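PDB 6M6T: 4-alpha-glucanotransferase from Streptococcus agalactiae, which belongs to the amylomaltases, a family built on a TIM-barrel fold, and binds glycan in two pockets. Local coordinates for residues M420-L423 / P427-E430; T435-V440 / T444-Q449. All coordinates share one frame; numbering follows the deposited sequence.

Contact 1: M420-L423 / P427-E430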
loop_
_atom_site.group_PDB
_atom_site.type_symbol
_atom_site.label_atom_id
_atom_site.label_comp_id
_atom_site.label_asym_id
_atom_site.label_seq_id
_atom_site.Cartn_x
_atom_site.Cartn_y
_atom_site.Cartn_z
ATOM N N MET A 420 27.870 8.572 11.493
ATOM C CA MET A 420 27.325 7.273 11.853
ATOM C C MET A 420 28.389 6.292 12.304
ATOM O O MET A 420 28.042 5.166 12.686
ATOM C CB MET A 420 26.543 6.688 10.675
ATOM C CG MET A 420 25.287 7.475 10.344
ATOM S SD MET A 420 24.303 6.790 9.011
ATOM C CE MET A 420 24.822 7.878 7.692
ATOM N N ARG A 421 29.666 6.685 12.268
ATOM C CA ARG A 421 30.762 5.873 12.805
ATOM C C ARG A 421 30.904 4.542 12.061
ATOM O O ARG A 421 30.891 3.463 12.655
ATOM C CB ARG A 421 30.579 5.634 14.312
ATOM C CG ARG A 421 30.431 6.910 15.135
ATOM C CD ARG A 421 31.513 7.897 14.740
ATOM N NE ARG A 421 32.859 7.364 14.956
ATOM C CZ ARG A 421 33.938 7.727 14.257
ATOM N NH1 ARG A 421 33.838 8.625 13.278
ATOM N NH2 ARG A 421 35.124 7.195 14.543
ATOM N N ARG A 422 31.062 4.630 10.740
ATOM C CA ARG A 422 31.223 3.414 9.953
ATOM C C ARG A 422 32.588 2.799 10.236
ATOM O O ARG A 422 33.628 3.437 10.031
ATOM C CB ARG A 422 31.056 3.683 8.455
ATOM C CG ARG A 422 31.317 2.433 7.569
ATOM C CD ARG A 422 31.352 2.768 6.073
ATOM N NE ARG A 422 31.543 1.596 5.212
ATOM C CZ ARG A 422 31.193 1.538 3.923
ATOM N NH1 ARG A 422 30.619 2.580 3.321
ATOM N NH2 ARG A 422 31.423 0.431 3.226
ATOM N N LEU A 423 32.559 1.556 10.706
ATOM C CA LEU A 423 33.755 0.750 10.879
ATOM C C LEU A 423 34.324 0.341 9.517
ATOM O O LEU A 423 33.562 0.049 8.593
ATOM C CB LEU A 423 33.398 -0.491 11.679
ATOM C CG LEU A 423 33.164 -0.186 13.154
ATOM C CD1 LEU A 423 31.822 -0.681 13.642
ATOM C CD2 LEU A 423 34.291 -0.782 13.957
ATOM N N PRO A 427 29.723 -3.220 5.181
ATOM C CA PRO A 427 28.733 -2.703 4.228
ATOM C C PRO A 427 27.872 -1.653 4.911
ATOM O O PRO A 427 27.450 -1.829 6.051
ATOM C CB PRO A 427 27.919 -3.947 3.830
ATOM C CG PRO A 427 28.668 -5.127 4.385
ATOM C CD PRO A 427 29.450 -4.620 5.552
ATOM N N ILE A 428 27.622 -0.545 4.213
ATOM C CA ILE A 428 26.992 0.590 4.872
ATOM C C ILE A 428 25.513 0.386 5.163
ATOM O O ILE A 428 24.914 1.212 5.861
ATOM C CB ILE A 428 27.205 1.878 4.050
ATOM C CG1 ILE A 428 26.946 3.099 4.936
ATOM C CG2 ILE A 428 26.317 1.878 2.791
ATOM C CD1 ILE A 428 27.728 4.278 4.575
ATOM N N THR A 429 24.893 -0.690 4.684
ATOM C CA THR A 429 23.506 -0.921 5.085
ATOM C C THR A 429 23.429 -1.279 6.563
ATOM O O THR A 429 22.533 -0.817 7.285
ATOM C CB THR A 429 22.880 -2.023 4.243
ATOM O OG1 THR A 429 23.696 -3.202 4.322
ATOM C CG2 THR A 429 22.742 -1.572 2.794
ATOM N N GLU A 430 24.382 -2.088 7.026
ATOM C CA GLU A 430 24.501 -2.401 8.440
ATOM C C GLU A 430 24.900 -1.160 9.249
ATOM O O GLU A 430 24.409 -0.958 10.373
ATOM C CB GLU A 430 25.500 -3.561 8.606
ATOM C CG GLU A 430 24.879 -4.963 8.373
ATOM C CD GLU A 430 25.827 -5.994 7.762
ATOM O OE1 GLU A 430 25.355 -7.118 7.448
ATOM O OE2 GLU A 430 27.029 -5.690 7.583
#
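The link between helices 410-419 and 428-438 turns back on itself so that R422, which follows the end of helix 410-419, lies against I428 in the first turn of the second helix. The side chain of R422 runs out extended from CG to NE, with CG anti to the backbone N (chi1 176°), and this length carries the guanidinium across to the helix start. There one face of the planar group rests over the isoleucine. R422 NH1 is 3.6 Å from I428 CB and equally close to I428 CD1. The two side chains cross at about a right angle, and the arginine touches through its guanidinium. I428 N lies 4.0 Å above the guanidinium plane of R422, offset toward its rim, and no hydrogen bond joins the segments; this is packing of a flat cation on a branched aliphatic group. The reversal belongs to a loop joining two helices, the second of which runs to barrel strand 443-447. The first helix ends in a Schellman motif in which R421 takes up positive phi (63°), and P427 occupies the N-cap position of the second helix. R422 NH2 reaches as far as P427 CA, 4.2 Å away and oblique to the guanidinium. E417, back in helix 410-419, forms a salt bridge with R422 NH1 and thereby anchors the same nitrogen that packs on I428. F405 touches both R422 and I428, whereas D453 is hydrogen-bonded through OD1 to T429 OG1 one residue further along the helix.

Contact 2: T435-V440 / T444-Q449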
loop_
_atom_site.group_PDB
_atom_site.type_symbol
_atom_site.label_atom_id
_atom_site.label_comp_id
_atom_site.label_asym_id
_atom_site.label_seq_id
_atom_site.Cartn_x
_atom_site.Cartn_y
_atom_site.Cartn_z
ATOM N N THR A 435 22.644 2.884 13.162
ATOM C CA THR A 435 22.271 4.229 13.603
ATOM C C THR A 435 20.756 4.380 13.729
ATOM O O THR A 435 20.259 4.837 14.766
ATOM C CB THR A 435 22.836 5.297 12.679
ATOM O OG1 THR A 435 24.233 5.068 12.487
ATOM C CG2 THR A 435 22.659 6.648 13.322
ATOM N N LEU A 436 20.004 4.001 12.686
ATOM C CA LEU A 436 18.539 4.059 12.730
ATOM C C LEU A 436 17.986 3.439 14.003
ATOM O O LEU A 436 17.070 3.981 14.628
ATOM C CB LEU A 436 17.942 3.342 11.514
ATOM C CG LEU A 436 16.423 3.083 11.473
ATOM C CD1 LEU A 436 15.631 4.346 11.550
ATOM C CD2 LEU A 436 16.048 2.372 10.215
ATOM N N TYR A 437 18.496 2.268 14.383
ATOM C CA TYR A 437 17.944 1.618 15.559
ATOM C C TYR A 437 18.399 2.294 16.836
ATOM O O TYR A 437 17.745 2.140 17.873
ATOM C CB TYR A 437 18.319 0.134 15.563
ATOM C CG TYR A 437 17.335 -0.695 14.787
ATOM C CD1 TYR A 437 16.839 -0.244 13.576
ATOM C CD2 TYR A 437 16.880 -1.907 15.272
ATOM C CE1 TYR A 437 15.936 -0.983 12.859
ATOM C CE2 TYR A 437 15.961 -2.660 14.559
ATOM C CZ TYR A 437 15.496 -2.187 13.353
ATOM O OH TYR A 437 14.578 -2.900 12.639
ATOM N N ALA A 438 19.493 3.057 16.781
ATOM C CA ALA A 438 19.924 3.794 17.960
ATOM C C ALA A 438 19.102 5.050 18.243
ATOM O O ALA A 438 19.290 5.645 19.311
ATOM C CB ALA A 438 21.396 4.176 17.822
ATOM N N THR A 439 18.207 5.464 17.343
ATOM C CA THR A 439 17.474 6.714 17.516
ATOM C C THR A 439 16.399 6.590 18.598
ATOM O O THR A 439 15.956 5.499 18.955
ATOM C CB THR A 439 16.823 7.160 16.199
ATOM O OG1 THR A 439 15.584 6.471 16.002
ATOM C CG2 THR A 439 17.739 6.894 15.013
ATOM N N VAL A 440 15.956 7.740 19.101
ATOM C CA VAL A 440 15.008 7.763 20.206
ATOM C C VAL A 440 13.598 7.431 19.740
ATOM O O VAL A 440 12.647 7.503 20.531
ATOM C CB VAL A 440 15.031 9.127 20.912
ATOM C CG1 VAL A 440 16.436 9.450 21.332
ATOM C CG2 VAL A 440 14.483 10.210 20.004
ATOM N N THR A 444 11.184 1.725 14.698
ATOM C CA THR A 444 11.992 1.838 13.496
ATOM C C THR A 444 11.680 0.654 12.598
ATOM O O THR A 444 11.468 -0.466 13.081
ATOM C CB THR A 444 13.487 1.862 13.821
ATOM O OG1 THR A 444 13.811 0.723 14.636
ATOM C CG2 THR A 444 13.873 3.178 14.548
ATOM N N ILE A 445 11.643 0.907 11.295
ATOM C CA ILE A 445 11.273 -0.103 10.308
ATOM C C ILE A 445 12.424 -0.290 9.335
ATOM O O ILE A 445 12.974 0.686 8.811
ATOM C CB ILE A 445 9.991 0.272 9.549
ATOM C CG1 ILE A 445 8.898 0.664 10.532
ATOM C CG2 ILE A 445 9.530 -0.896 8.729
ATOM C CD1 ILE A 445 8.431 -0.494 11.356
ATOM N N THR A 446 12.772 -1.545 9.081
ATOM C CA THR A 446 13.894 -1.893 8.227
ATOM C C THR A 446 13.380 -2.417 6.896
ATOM O O THR A 446 12.497 -3.280 6.858
ATOM C CB THR A 446 14.780 -2.921 8.913
ATOM O OG1 THR A 446 15.328 -2.327 10.102
ATOM C CG2 THR A 446 15.903 -3.371 7.966
ATOM N N CYS A 447 13.911 -1.862 5.812
ATOM C CA CYS A 447 13.489 -2.222 4.468
ATOM C C CYS A 447 14.125 -3.552 4.119
ATOM O O CYS A 447 15.354 -3.634 4.030
ATOM C CB CYS A 447 13.930 -1.149 3.475
ATOM S SG CYS A 447 12.683 0.092 3.015
ATOM N N MET A 448 13.307 -4.588 3.913
ATOM C CA MET A 448 13.865 -5.919 3.685
ATOM C C MET A 448 14.933 -5.929 2.592
ATOM O O MET A 448 15.812 -6.801 2.602
ATOM C CB MET A 448 12.737 -6.908 3.351
ATOM C CG MET A 448 13.198 -8.327 3.008
ATOM S SD MET A 448 13.978 -9.188 4.391
ATOM C CE MET A 448 12.674 -9.151 5.574
ATOM N N GLN A 449 14.901 -4.967 1.668
ATOM C CA GLN A 449 15.982 -4.852 0.691
ATOM C C GLN A 449 17.322 -4.676 1.388
ATOM O O GLN A 449 18.266 -5.442 1.151
ATOM C CB GLN A 449 15.730 -3.676 -0.252
ATOM C CG GLN A 449 14.819 -3.949 -1.427
ATOM C CD GLN A 449 13.359 -3.739 -1.071
ATOM O OE1 GLN A 449 12.921 -4.010 0.067
ATOM N NE2 GLN A 449 12.595 -3.240 -2.034
#
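Y437 and L436, in the last turn of helix 428-438, pack on T444 and T446 of strand 443-447, the eighth strand of the TIM barrel in chain order, so this is a helix laid against the strand that follows it. The hydroxyl OH of Y437 meets T446 OG1 at 2.7 Å, a hydrogen bond in which either oxygen may be the donor, and the two side chains cross at about a right angle. Nearer the backbone, T444 OG1 sits 3.2 Å above one face of the Y437 ring, toward its rim. T444 places OG1 between its backbone N and carbonyl carbon (chi1 53°), which leaves T444 CG2 beside the backbone N, 3.7 Å from L436 CD1. L436 CD2 reaches further along the strand, to 3.8 Å from I445 O. Outside this shell, L487, I490 and T491 of helix 481-493 pack on Y437, and A391 of strand 389-392 touches both L436 and T444. Backbone hydrogen bonds between T444 and G8 and between T446 and G8 join the strand to 6-10. At the helix end L436 O accepts from both T439 N and T439 OG1; the hydroxyl oxygen T439 OG1 lies 3.2 Å from L436 O and is tilted 18° from the carbonyl plane.

Overall arrangement
Helix 428-438 joins the two contacts: contact 1 engages its first turn and contact 2 its last, and their centres are 13 Å apart. They come in series along the chain, contact 1 closing before contact 2 opens, and they meet directly where M420 CB packs 3.4 Å from T435 OG1. Contact 1 lies farther out, its centre about 30 Å from the centre of the chain, against about 20 Å for contact 2, which is wholly buried. The helix therefore leads from a partly buried contact at the loop inward to strand 443-447, the eighth of the barrel, which lies between strands 389-392 and 6-10 and, beside the first strand, closes the barrel.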